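Local coordinates for glutamine synthetase (Helicobacter pylori, PDB 5ZLI), which belongs to the glutamine synthetase family of enzymes and assembles as twelve subunits, each joining a beta-Grasp domain to a larger catalytic domain, at residues Val27-Ser32 / Glu55-Asp60; Val104-Pro109 / Ser447-Gln452; Gln438-Lys441 / Val445-Glu448. All blocks are in the same frame, centred on the assembly; numbering follows the deposited sequence.

Contacts 1 and 3 are buried, whereas contact 2 lies at the surface, and the chemistry follows that difference. Contact 1 is wholly apolar and joins two strands of the beta-Grasp sheet. Contact 2 reaches the same sheet at a hairpin turn and spans to helix 448-466 of the catalytic part with one weak lysine-glutamate pair. Contact 3 combines a leucine-phenylalanine core, one backbone hydrogen bond and a salt bridge where helix 438-441 passes into helix 448-466. Contacts 2 and 3 share S447 and E448 and touch through I451 CD1, which lies 4.0 Å from K441 CG; contact 1 stands apart, its centre about 18 Å from that of contact 2.

Contact 1. Residues Val27-Ser32 / Glu55-Asp60; sequences VDFRFS and EGIPFD
F29 and I57 meet with the aliphatic tip over the ring: I57 CD1 stands 4.0 Å from the centroid of the F29 ring and 20° off its normal, a CH-pi contact. Its neighbour on the same branch, I57 CG1, comes to 3.7 Å from F29 CE2. The opposite face of the ring carries V27 O, near the rim, so the phenyl lies between a carbonyl oxygen and the isoleucine. Two residues along each strand, F31 and F59 form the second pair, with ring centroids 5.1 Å apart and planes inclined at 51°, too oblique for a stack or an edge-to-face pair. Each of these rings has CG between its own backbone N and carbonyl carbon (chi1 62° in F31), and the approach is made by CE2 of both, 3.9 Å apart. All four side chains are buried, and no hydrogen bond crosses between the segments. The looser margin is on segment 55-60, where E55 and P58 are exposed and take no part. L77 of strand 74-81 touches both F31 and F59, while V97 and V101 of strand 94-103 touch F29 and F59 respectively. M191 and Y190 of the second subunit pack on F31 and F59. Although strands 26-32 and 57-60 do not pair, with 94-103 and 74-81 between them, their side chains meet in an apolar layer on the beta-Grasp sheet that a neighbouring subunit also packs against.

Contact 2. Residues Val104-Pro109 / Ser447-Gln452; sequences VYKNQP and SEEFIQ
A hairpin turn closed by a G1 beta bulge, in which N107 and Q108 both face D103, carries K106 toward E449 in the first turn of helix 448-466. The turn joins strand 94-103 to the short, weakly bonded strand 108-109, and D103 OD2 accepts hydrogen bonds from the backbone N of both Y105 and K106, which probably steadies the backbone at K106. The CA atoms of K106 and E449 are 13.0 Å apart, so only the ends of long side chains can span the gap. K106 leaves the turn with CG beside its backbone N (chi1 -57°) and bends at chi3 (102°), whereas E449 runs extended beyond CG. The two side chains cross at an oblique angle, with K106 NZ 3.1 Å from E449 OE2: a salt bridge whose hydrogen bond is weak. The lysine has a stronger partner in E111, whose OE2 forms a second salt bridge with K106 NZ, while E111 OE1 accepts a hydrogen bond from the OG of S447, the N-cap residue of the helix. Both touching residues are exposed. With E449 OE2 and E111 OE2 also close to each other, the ammonium group sits where it would partly offset the repulsion of two carboxylates; the single weak bond to E449 implies no more than a modest electrostatic tie between turn and helix.

Contact 3. Residues Gln438-Lys441 / Val445-Glu448; sequences QYLK and VFSE
This buried contact is a helix-loop-helix connection in the catalytic part of the chain: the short, weakly bonded helix of about 438-441 is followed, after three residues, by 445-448, which leads into helix 448-466 through the N-cap residue S447. The chain returns closely on itself: the CA atoms of K441 and F446 are 5.1 Å apart. A single backbone bond crosses the loop, from F446 N to L440 O at 3.3 Å with an N-H...O angle of 151°; the donor stands above the carbonyl plane rather than on a lone pair. Beside this bond lies the apolar core. L440 CD2 is set over the centre of the F446 ring, 3.5 Å from the centroid and only 12° off the normal, which makes a well-centred CH-pi contact. The methyl is within 4.0 Å of every ring carbon, as expected for that position. L440 CB also packs against F446 CB, at 3.8 Å, so the leucine follows the phenylalanine from its root to its ring. V445 adds a smaller contact, its CB 3.8 Å from L440 O. Outside the two segments, F321 meets the F446 ring edge-to-face, and V445 packs on M386 of helix 377-393 and on A121 and H124 of helix 114-128, which places the loop between these helices. The polar margin is more open, K441 and E448 being partly exposed. K441 runs past the carbonyl oxygen of F446, bends at chi3 (-94°) and turns its ammonium to E448, whose own chain bends at chi2. They form a salt bridge in which K441 NZ approaches E448 OE1 at 2.6 Å from above the carboxylate plane.

Contact 1. Residues Val27-Ser32 / Glu55-Asp60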
ATOM      1  N   VAL B  27      20.379 -29.968  36.259  1.00 33.02           N
ATOM      2  CA  VAL B  27      19.811 -31.304  36.204  1.00 36.37           C
ATOM      3  C   VAL B  27      18.311 -31.139  35.971  1.00 39.10           C
ATOM      4  O   VAL B  27      17.606 -30.502  36.770  1.00 37.95           O
ATOM      5  CB  VAL B  27      20.116 -32.107  37.483  1.00 37.52           C
ATOM      6  CG1 VAL B  27      19.554 -33.516  37.402  1.00 34.83           C
ATOM      7  CG2 VAL B  27      21.603 -32.186  37.723  1.00 46.77           C
ATOM      8  N   ASP B  28      17.824 -31.745  34.896  1.00 32.52           N
ATOM      9  CA  ASP B  28      16.471 -31.547  34.391  1.00 33.99           C
ATOM     10  C   ASP B  28      15.681 -32.801  34.771  1.00 35.40           C
ATOM     11  O   ASP B  28      15.697 -33.812  34.068  1.00 37.22           O
ATOM     12  CB  ASP B  28      16.498 -31.306  32.865  1.00 34.27           C
ATOM     13  CG  ASP B  28      15.288 -30.516  32.360  1.00 37.23           C
ATOM     14  OD1 ASP B  28      14.641 -29.822  33.184  1.00 35.87           O
ATOM     15  OD2 ASP B  28      15.002 -30.567  31.134  1.00 36.84           O
ATOM     16  N   PHE B  29      15.001 -32.742  35.913  1.00 41.00           N
ATOM     17  CA  PHE B  29      14.231 -33.889  36.371  1.00 37.22           C
ATOM     18  C   PHE B  29      12.953 -33.925  35.569  1.00 32.27           C
ATOM     19  O   PHE B  29      12.151 -32.992  35.650  1.00 37.85           O
ATOM     20  CB  PHE B  29      13.914 -33.784  37.856  1.00 31.64           C
ATOM     21  CG  PHE B  29      15.117 -33.675  38.710  1.00 34.05           C
ATOM     22  CD1 PHE B  29      16.035 -34.696  38.734  1.00 41.19           C
ATOM     23  CD2 PHE B  29      15.321 -32.585  39.519  1.00 33.35           C
ATOM     24  CE1 PHE B  29      17.180 -34.627  39.527  1.00 39.82           C
ATOM     25  CE2 PHE B  29      16.452 -32.507  40.324  1.00 38.68           C
ATOM     26  CZ  PHE B  29      17.389 -33.527  40.325  1.00 33.36           C
ATOM     27  N   ARG B  30      12.723 -35.009  34.843  1.00 30.21           N
ATOM     28  CA  ARG B  30      11.551 -35.075  33.991  1.00 30.45           C
ATOM     29  C   ARG B  30      10.611 -36.195  34.413  1.00 35.85           C
ATOM     30  O   ARG B  30      11.044 -37.253  34.891  1.00 38.41           O
ATOM     31  CB  ARG B  30      11.957 -35.216  32.559  1.00 30.27           C
ATOM     32  CG  ARG B  30      12.666 -33.994  32.119  1.00 27.37           C
ATOM     33  CD  ARG B  30      12.634 -33.850  30.634  1.00 26.77           C
ATOM     34  NE  ARG B  30      13.416 -32.688  30.275  1.00 26.80           N
ATOM     35  CZ  ARG B  30      13.791 -32.422  29.043  1.00 28.54           C
ATOM     36  NH1 ARG B  30      13.448 -33.267  28.084  1.00 26.95           N
ATOM     37  NH2 ARG B  30      14.515 -31.332  28.782  1.00 34.28           N
ATOM     38  N   PHE B  31       9.316 -35.926  34.269  1.00 27.62           N
ATOM     39  CA  PHE B  31       8.281 -36.813  34.765  1.00 29.63           C
ATOM     40  C   PHE B  31       7.040 -36.608  33.918  1.00 27.67           C
ATOM     41  O   PHE B  31       6.848 -35.546  33.330  1.00 32.38           O
ATOM     42  CB  PHE B  31       7.975 -36.581  36.254  1.00 33.69           C
ATOM     43  CG  PHE B  31       7.451 -35.202  36.575  1.00 32.47           C
ATOM     44  CD1 PHE B  31       8.321 -34.132  36.741  1.00 32.19           C
ATOM     45  CD2 PHE B  31       6.084 -34.973  36.730  1.00 35.23           C
ATOM     46  CE1 PHE B  31       7.835 -32.851  37.056  1.00 35.80           C
ATOM     47  CE2 PHE B  31       5.585 -33.675  37.046  1.00 35.13           C
ATOM     48  CZ  PHE B  31       6.455 -32.624  37.212  1.00 30.01           C
ATOM     49  N   SER B  32       6.228 -37.648  33.822  1.00 26.18           N
ATOM     50  CA  SER B  32       5.088 -37.674  32.927  1.00 28.80           C
ATOM     51  C   SER B  32       3.816 -37.655  33.754  1.00 35.10           C
ATOM     52  O   SER B  32       3.612 -38.535  34.597  1.00 41.45           O
ATOM     53  CB  SER B  32       5.153 -38.913  32.031  1.00 36.07           C
ATOM     54  OG  SER B  32       6.492 -39.113  31.572  1.00 36.60           O
ATOM     55  N   GLU B  55      15.673 -39.035  49.125  1.00 51.67           N
ATOM     56  CA  GLU B  55      14.409 -38.472  49.579  1.00 52.40           C
ATOM     57  C   GLU B  55      13.577 -38.032  48.382  1.00 52.84           C
ATOM     58  O   GLU B  55      12.496 -38.577  48.128  1.00 53.35           O
ATOM     59  CB  GLU B  55      14.649 -37.318  50.565  1.00 51.77           C
ATOM     60  CG  GLU B  55      14.874 -37.781  52.023  1.00 55.02           C
ATOM     61  CD  GLU B  55      14.846 -36.645  53.069  1.00 65.30           C
ATOM     62  OE1 GLU B  55      14.029 -36.740  54.018  1.00 61.15           O
ATOM     63  OE2 GLU B  55      15.620 -35.660  52.948  1.00 63.13           O
ATOM     64  N   GLY B  56      14.121 -37.133  47.570  1.00 52.65           N
ATOM     65  CA  GLY B  56      13.423 -36.749  46.366  1.00 46.89           C
ATOM     66  C   GLY B  56      13.321 -35.252  46.176  1.00 36.89           C
ATOM     67  O   GLY B  56      13.969 -34.448  46.852  1.00 38.30           O
ATOM     68  N   ILE B  57      12.545 -34.866  45.186  1.00 34.31           N
ATOM     69  CA  ILE B  57      12.382 -33.467  44.843  1.00 40.88           C
ATOM     70  C   ILE B  57      10.933 -33.072  45.099  1.00 40.46           C
ATOM     71  O   ILE B  57      10.018 -33.728  44.593  1.00 40.68           O
ATOM     72  CB  ILE B  57      12.779 -33.173  43.391  1.00 41.09           C
ATOM     73  CG1 ILE B  57      14.302 -33.119  43.266  1.00 45.91           C
ATOM     74  CG2 ILE B  57      12.169 -31.883  42.940  1.00 39.54           C
ATOM     75  CD1 ILE B  57      14.954 -34.453  43.210  1.00 41.77           C
ATOM     76  N   PRO B  58      10.680 -32.052  45.921  1.00 44.31           N
ATOM     77  CA  PRO B  58       9.296 -31.621  46.152  1.00 44.43           C
ATOM     78  C   PRO B  58       8.755 -30.908  44.933  1.00 40.30           C
ATOM     79  O   PRO B  58       9.502 -30.272  44.189  1.00 48.11           O
ATOM     80  CB  PRO B  58       9.416 -30.637  47.321  1.00 49.02           C
ATOM     81  CG  PRO B  58      10.893 -30.199  47.352  1.00 42.88           C
ATOM     82  CD  PRO B  58      11.674 -31.072  46.416  1.00 41.25           C
ATOM     83  N   PHE B  59       7.444 -30.992  44.740  1.00 38.58           N
ATOM     84  CA  PHE B  59       6.803 -30.190  43.702  1.00 36.25           C
ATOM     85  C   PHE B  59       5.315 -30.066  44.007  1.00 38.51           C
ATOM     86  O   PHE B  59       4.805 -30.652  44.963  1.00 46.85           O
ATOM     87  CB  PHE B  59       7.033 -30.764  42.304  1.00 38.72           C
ATOM     88  CG  PHE B  59       6.246 -31.996  42.006  1.00 37.30           C
ATOM     89  CD1 PHE B  59       6.549 -33.192  42.615  1.00 37.90           C
ATOM     90  CD2 PHE B  59       5.208 -31.959  41.090  1.00 37.73           C
ATOM     91  CE1 PHE B  59       5.824 -34.327  42.323  1.00 34.84           C
ATOM     92  CE2 PHE B  59       4.481 -33.093  40.789  1.00 36.53           C
ATOM     93  CZ  PHE B  59       4.791 -34.270  41.410  1.00 39.68           C
ATOM     94  N   ASP B  60       4.615 -29.312  43.161  1.00 41.07           N
ATOM     95  CA  ASP B  60       3.202 -28.981  43.361  1.00 43.01           C
ATOM     96  C   ASP B  60       2.328 -29.872  42.485  1.00 37.76           C
ATOM     97  O   ASP B  60       2.089 -29.580  41.318  1.00 40.46           O
ATOM     98  CB  ASP B  60       2.976 -27.500  43.080  1.00 46.53           C
ATOM     99  CG  ASP B  60       1.508 -27.104  43.132  1.00 47.83           C
ATOM    100  OD1 ASP B  60       1.247 -25.891  42.981  1.00 54.04           O
ATOM    101  OD2 ASP B  60       0.625 -27.970  43.355  1.00 41.06           O
TER

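Contact 2. Residues Val104-Pro109 / Ser447-Gln452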
ATOM      1  N   VAL B 104       3.283 -39.278  49.363  1.00 46.55           N
ATOM      2  CA  VAL B 104       3.792 -39.124  50.722  1.00 53.12           C
ATOM      3  C   VAL B 104       2.676 -39.231  51.737  1.00 49.93           C
ATOM      4  O   VAL B 104       2.949 -39.293  52.942  1.00 58.05           O
ATOM      5  CB  VAL B 104       4.514 -37.777  50.921  1.00 54.71           C
ATOM      6  CG1 VAL B 104       5.685 -37.637  49.954  1.00 39.52           C
ATOM      7  CG2 VAL B 104       3.531 -36.631  50.788  1.00 50.73           C
ATOM      8  N   TYR B 105       1.430 -39.288  51.286  1.00 50.88           N
ATOM      9  CA  TYR B 105       0.294 -39.467  52.167  1.00 48.83           C
ATOM     10  C   TYR B 105      -0.031 -40.934  52.378  1.00 50.76           C
ATOM     11  O   TYR B 105      -0.615 -41.292  53.406  1.00 56.68           O
ATOM     12  CB  TYR B 105      -0.920 -38.711  51.599  1.00 37.31           C
ATOM     13  CG  TYR B 105      -0.581 -37.260  51.291  1.00 47.22           C
ATOM     14  CD1 TYR B 105      -0.552 -36.774  49.988  1.00 48.73           C
ATOM     15  CD2 TYR B 105      -0.289 -36.365  52.320  1.00 48.55           C
ATOM     16  CE1 TYR B 105      -0.227 -35.436  49.725  1.00 45.71           C
ATOM     17  CE2 TYR B 105       0.035 -35.037  52.066  1.00 45.33           C
ATOM     18  CZ  TYR B 105       0.066 -34.582  50.773  1.00 46.60           C
ATOM     19  OH  TYR B 105       0.394 -33.274  50.537  1.00 48.74           O
ATOM     20  N   LYS B 106       0.379 -41.791  51.458  1.00 50.78           N
ATOM     21  CA  LYS B 106       0.155 -43.213  51.571  1.00 48.14           C
ATOM     22  C   LYS B 106       1.458 -43.980  51.677  1.00 49.02           C
ATOM     23  O   LYS B 106       1.428 -45.187  51.926  1.00 53.26           O
ATOM     24  CB  LYS B 106      -0.662 -43.686  50.361  1.00 46.45           C
ATOM     25  CG  LYS B 106      -1.970 -42.911  50.257  1.00 42.65           C
ATOM     26  CD  LYS B 106      -2.845 -43.253  49.064  1.00 46.37           C
ATOM     27  CE  LYS B 106      -4.020 -44.141  49.384  1.00 45.28           C
ATOM     28  NZ  LYS B 106      -4.789 -44.411  48.135  1.00 45.60           N
ATOM     29  N   ASN B 107       2.592 -43.305  51.541  1.00 46.36           N
ATOM     30  CA  ASN B 107       3.912 -43.907  51.662  1.00 48.37           C
ATOM     31  C   ASN B 107       4.064 -45.150  50.789  1.00 55.70           C
ATOM     32  O   ASN B 107       4.556 -46.197  51.224  1.00 54.48           O
ATOM     33  CB  ASN B 107       4.270 -44.178  53.114  1.00 48.16           C
ATOM     34  CG  ASN B 107       4.588 -42.907  53.845  1.00 51.35           C
ATOM     35  OD1 ASN B 107       5.751 -42.525  53.968  1.00 57.61           O
ATOM     36  ND2 ASN B 107       3.556 -42.209  54.283  1.00 55.42           N
ATOM     37  N   GLN B 108       3.631 -45.007  49.535  1.00 57.22           N
ATOM     38  CA  GLN B 108       3.731 -45.961  48.436  1.00 51.95           C
ATOM     39  C   GLN B 108       4.009 -45.174  47.159  1.00 54.28           C
ATOM     40  O   GLN B 108       3.612 -44.004  47.069  1.00 52.29           O
ATOM     41  CB  GLN B 108       2.436 -46.775  48.292  1.00 50.87           C
ATOM     42  CG  GLN B 108       1.177 -45.913  48.280  1.00 48.77           C
ATOM     43  CD  GLN B 108      -0.093 -46.698  47.939  1.00 57.63           C
ATOM     44  OE1 GLN B 108      -0.971 -46.187  47.236  1.00 57.59           O
ATOM     45  NE2 GLN B 108      -0.198 -47.937  48.438  1.00 55.43           N
ATOM     46  N   PRO B 109       4.709 -45.767  46.172  1.00 51.67           N
ATOM     47  CA  PRO B 109       4.838 -45.114  44.854  1.00 44.59           C
ATOM     48  C   PRO B 109       3.473 -44.714  44.330  1.00 41.56           C
ATOM     49  O   PRO B 109       2.536 -45.509  44.372  1.00 39.92           O
ATOM     50  CB  PRO B 109       5.466 -46.200  43.978  1.00 36.52           C
ATOM     51  CG  PRO B 109       6.209 -47.046  44.916  1.00 40.89           C
ATOM     52  CD  PRO B 109       5.425 -47.053  46.208  1.00 45.40           C
ATOM     53  N   SER B 447      -5.050 -49.033  40.110  1.00 40.33           N
ATOM     54  CA  SER B 447      -5.968 -48.878  41.228  1.00 39.14           C
ATOM     55  C   SER B 447      -7.237 -48.151  40.775  1.00 41.81           C
ATOM     56  O   SER B 447      -7.235 -47.388  39.809  1.00 39.70           O
ATOM     57  CB  SER B 447      -5.282 -48.144  42.362  1.00 35.54           C
ATOM     58  OG  SER B 447      -5.312 -46.758  42.146  1.00 38.76           O
ATOM     59  N   GLU B 448      -8.342 -48.399  41.475  1.00 49.13           N
ATOM     60  CA  GLU B 448      -9.609 -47.840  41.017  1.00 44.53           C
ATOM     61  C   GLU B 448      -9.634 -46.329  41.140  1.00 41.35           C
ATOM     62  O   GLU B 448     -10.202 -45.652  40.274  1.00 42.48           O
ATOM     63  CB  GLU B 448     -10.781 -48.461  41.772  1.00 49.13           C
ATOM     64  CG  GLU B 448     -12.136 -47.789  41.495  1.00 54.91           C
ATOM     65  CD  GLU B 448     -12.942 -48.379  40.360  1.00 61.30           C
ATOM     66  OE1 GLU B 448     -12.472 -49.349  39.713  1.00 48.66           O
ATOM     67  OE2 GLU B 448     -14.066 -47.859  40.138  1.00 65.62           O
ATOM     68  N   GLU B 449      -9.039 -45.773  42.201  1.00 42.50           N
ATOM     69  CA  GLU B 449      -8.935 -44.317  42.279  1.00 41.32           C
ATOM     70  C   GLU B 449      -8.361 -43.755  40.985  1.00 38.82           C
ATOM     71  O   GLU B 449      -8.967 -42.880  40.358  1.00 38.73           O
ATOM     72  CB  GLU B 449      -8.112 -43.905  43.495  1.00 42.74           C
ATOM     73  CG  GLU B 449      -9.011 -43.568  44.683  1.00 55.55           C
ATOM     74  CD  GLU B 449      -8.382 -43.846  46.045  1.00 62.11           C
ATOM     75  OE1 GLU B 449      -9.143 -44.076  47.019  1.00 59.03           O
ATOM     76  OE2 GLU B 449      -7.137 -43.830  46.143  1.00 60.15           O
ATOM     77  N   PHE B 450      -7.240 -44.313  40.519  1.00 37.03           N
ATOM     78  CA  PHE B 450      -6.674 -43.862  39.245  1.00 39.02           C
ATOM     79  C   PHE B 450      -7.689 -43.955  38.100  1.00 31.76           C
ATOM     80  O   PHE B 450      -7.863 -42.991  37.353  1.00 33.29           O
ATOM     81  CB  PHE B 450      -5.406 -44.656  38.888  1.00 32.59           C
ATOM     82  CG  PHE B 450      -4.933 -44.436  37.456  1.00 27.28           C
ATOM     83  CD1 PHE B 450      -4.189 -43.319  37.112  1.00 29.29           C
ATOM     84  CD2 PHE B 450      -5.290 -45.317  36.443  1.00 22.50           C
ATOM     85  CE1 PHE B 450      -3.782 -43.115  35.796  1.00 24.22           C
ATOM     86  CE2 PHE B 450      -4.890 -45.098  35.150  1.00 23.96           C
ATOM     87  CZ  PHE B 450      -4.145 -43.992  34.828  1.00 22.58           C
ATOM     88  N   ILE B 451      -8.348 -45.111  37.930  1.00 29.59           N
ATOM     89  CA  ILE B 451      -9.266 -45.299  36.801  1.00 27.04           C
ATOM     90  C   ILE B 451     -10.336 -44.234  36.806  1.00 34.11           C
ATOM     91  O   ILE B 451     -10.747 -43.730  35.758  1.00 37.16           O
ATOM     92  CB  ILE B 451      -9.922 -46.693  36.830  1.00 34.94           C
ATOM     93  CG1 ILE B 451      -8.947 -47.814  36.440  1.00 40.38           C
ATOM     94  CG2 ILE B 451     -11.199 -46.719  35.972  1.00 26.45           C
ATOM     95  CD1 ILE B 451      -9.489 -49.229  36.755  1.00 35.19           C
ATOM     96  N   GLN B 452     -10.836 -43.897  37.982  1.00 38.63           N
ATOM     97  CA  GLN B 452     -11.860 -42.872  38.042  1.00 32.55           C
ATOM     98  C   GLN B 452     -11.246 -41.518  37.743  1.00 31.83           C
ATOM     99  O   GLN B 452     -11.836 -40.714  37.014  1.00 36.16           O
ATOM    100  CB  GLN B 452     -12.521 -42.941  39.420  1.00 30.67           C
ATOM    101  CG  GLN B 452     -13.254 -44.278  39.633  1.00 36.93           C
ATOM    102  CD  GLN B 452     -14.552 -44.388  38.825  1.00 39.55           C
ATOM    103  OE1 GLN B 452     -15.359 -43.453  38.822  1.00 43.11           O
ATOM    104  NE2 GLN B 452     -14.756 -45.517  38.142  1.00 33.46           N
TER

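Contact 3. Residues Gln438-Lys441 / Val445-Glu448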
ATOM      1  N   GLN B 438     -11.564 -55.132  35.100  1.00 48.19           N
ATOM      2  CA  GLN B 438     -10.999 -56.025  36.107  1.00 53.69           C
ATOM      3  C   GLN B 438      -9.615 -56.522  35.718  1.00 45.43           C
ATOM      4  O   GLN B 438      -8.742 -56.648  36.574  1.00 48.00           O
ATOM      5  CB  GLN B 438     -11.945 -57.189  36.389  1.00 48.21           C
ATOM      6  CG  GLN B 438     -11.847 -57.679  37.830  1.00 51.70           C
ATOM      7  CD  GLN B 438     -12.033 -56.554  38.844  1.00 57.57           C
ATOM      8  OE1 GLN B 438     -11.156 -56.294  39.675  1.00 61.46           O
ATOM      9  NE2 GLN B 438     -13.177 -55.876  38.775  1.00 55.83           N
ATOM     10  N   TYR B 439      -9.388 -56.804  34.443  1.00 46.03           N
ATOM     11  CA  TYR B 439      -8.088 -57.317  34.056  1.00 44.20           C
ATOM     12  C   TYR B 439      -6.979 -56.310  34.292  1.00 46.25           C
ATOM     13  O   TYR B 439      -5.807 -56.697  34.306  1.00 50.75           O
ATOM     14  CB  TYR B 439      -8.098 -57.714  32.593  1.00 46.64           C
ATOM     15  CG  TYR B 439      -8.254 -56.540  31.683  1.00 47.97           C
ATOM     16  CD1 TYR B 439      -9.508 -56.011  31.415  1.00 45.14           C
ATOM     17  CD2 TYR B 439      -7.142 -55.925  31.122  1.00 46.22           C
ATOM     18  CE1 TYR B 439      -9.652 -54.930  30.590  1.00 39.22           C
ATOM     19  CE2 TYR B 439      -7.282 -54.826  30.300  1.00 44.70           C
ATOM     20  CZ  TYR B 439      -8.541 -54.340  30.035  1.00 43.56           C
ATOM     21  OH  TYR B 439      -8.685 -53.247  29.210  1.00 51.61           O
ATOM     22  N   LEU B 440      -7.312 -55.031  34.453  1.00 42.15           N
ATOM     23  CA  LEU B 440      -6.324 -54.029  34.840  1.00 41.98           C
ATOM     24  C   LEU B 440      -6.120 -53.974  36.347  1.00 47.04           C
ATOM     25  O   LEU B 440      -5.018 -53.649  36.802  1.00 44.59           O
ATOM     26  CB  LEU B 440      -6.777 -52.659  34.364  1.00 44.54           C
ATOM     27  CG  LEU B 440      -6.823 -52.540  32.864  1.00 45.95           C
ATOM     28  CD1 LEU B 440      -7.737 -51.377  32.460  1.00 41.04           C
ATOM     29  CD2 LEU B 440      -5.378 -52.325  32.432  1.00 41.04           C
ATOM     30  N   LYS B 441      -7.160 -54.281  37.133  1.00 51.28           N
ATOM     31  CA  LYS B 441      -7.100 -54.113  38.580  1.00 44.39           C
ATOM     32  C   LYS B 441      -6.380 -55.251  39.276  1.00 42.13           C
ATOM     33  O   LYS B 441      -6.160 -55.165  40.489  1.00 46.93           O
ATOM     34  CB  LYS B 441      -8.500 -53.921  39.151  1.00 46.04           C
ATOM     35  CG  LYS B 441      -8.962 -52.514  38.911  1.00 42.66           C
ATOM     36  CD  LYS B 441      -9.937 -52.014  39.942  1.00 47.21           C
ATOM     37  CE  LYS B 441     -11.352 -52.240  39.478  1.00 54.73           C
ATOM     38  NZ  LYS B 441     -12.352 -51.801  40.483  1.00 61.87           N
ATOM     39  N   VAL B 445      -2.518 -52.917  39.942  1.00 45.35           N
ATOM     40  CA  VAL B 445      -1.667 -52.262  38.946  1.00 47.71           C
ATOM     41  C   VAL B 445      -2.318 -50.958  38.505  1.00 43.22           C
ATOM     42  O   VAL B 445      -1.693 -49.886  38.508  1.00 43.46           O
ATOM     43  CB  VAL B 445      -1.393 -53.211  37.752  1.00 45.11           C
ATOM     44  CG1 VAL B 445      -0.564 -52.522  36.659  1.00 43.16           C
ATOM     45  CG2 VAL B 445      -0.682 -54.481  38.191  1.00 39.50           C
ATOM     46  N   PHE B 446      -3.595 -51.028  38.174  1.00 35.89           N
ATOM     47  CA  PHE B 446      -4.439 -49.873  37.913  1.00 36.69           C
ATOM     48  C   PHE B 446      -5.392 -49.821  39.107  1.00 37.50           C
ATOM     49  O   PHE B 446      -6.412 -50.505  39.139  1.00 41.01           O
ATOM     50  CB  PHE B 446      -5.197 -50.031  36.570  1.00 36.48           C
ATOM     51  CG  PHE B 446      -4.318 -49.936  35.328  1.00 41.92           C
ATOM     52  CD1 PHE B 446      -3.357 -50.902  35.050  1.00 39.13           C
ATOM     53  CD2 PHE B 446      -4.520 -48.934  34.398  1.00 35.35           C
ATOM     54  CE1 PHE B 446      -2.589 -50.826  33.928  1.00 30.43           C
ATOM     55  CE2 PHE B 446      -3.755 -48.867  33.257  1.00 34.87           C
ATOM     56  CZ  PHE B 446      -2.788 -49.816  33.029  1.00 32.92           C
ATOM     57  N   SER B 447      -5.050 -49.033  40.110  1.00 40.33           N
ATOM     58  CA  SER B 447      -5.968 -48.878  41.228  1.00 39.14           C
ATOM     59  C   SER B 447      -7.237 -48.151  40.775  1.00 41.81           C
ATOM     60  O   SER B 447      -7.235 -47.388  39.809  1.00 39.70           O
ATOM     61  CB  SER B 447      -5.282 -48.144  42.362  1.00 35.54           C
ATOM     62  OG  SER B 447      -5.312 -46.758  42.146  1.00 38.76           O
ATOM     63  N   GLU B 448      -8.342 -48.399  41.475  1.00 49.13           N
ATOM     64  CA  GLU B 448      -9.609 -47.840  41.017  1.00 44.53           C
ATOM     65  C   GLU B 448      -9.634 -46.329  41.140  1.00 41.35           C
ATOM     66  O   GLU B 448     -10.202 -45.652  40.274  1.00 42.48           O
ATOM     67  CB  GLU B 448     -10.781 -48.461  41.772  1.00 49.13           C
ATOM     68  CG  GLU B 448     -12.136 -47.789  41.495  1.00 54.91           C
ATOM     69  CD  GLU B 448     -12.942 -48.379  40.360  1.00 61.30           C
ATOM     70  OE1 GLU B 448     -12.472 -49.349  39.713  1.00 48.66           O
ATOM     71  OE2 GLU B 448     -14.066 -47.859  40.138  1.00 65.62           O
TER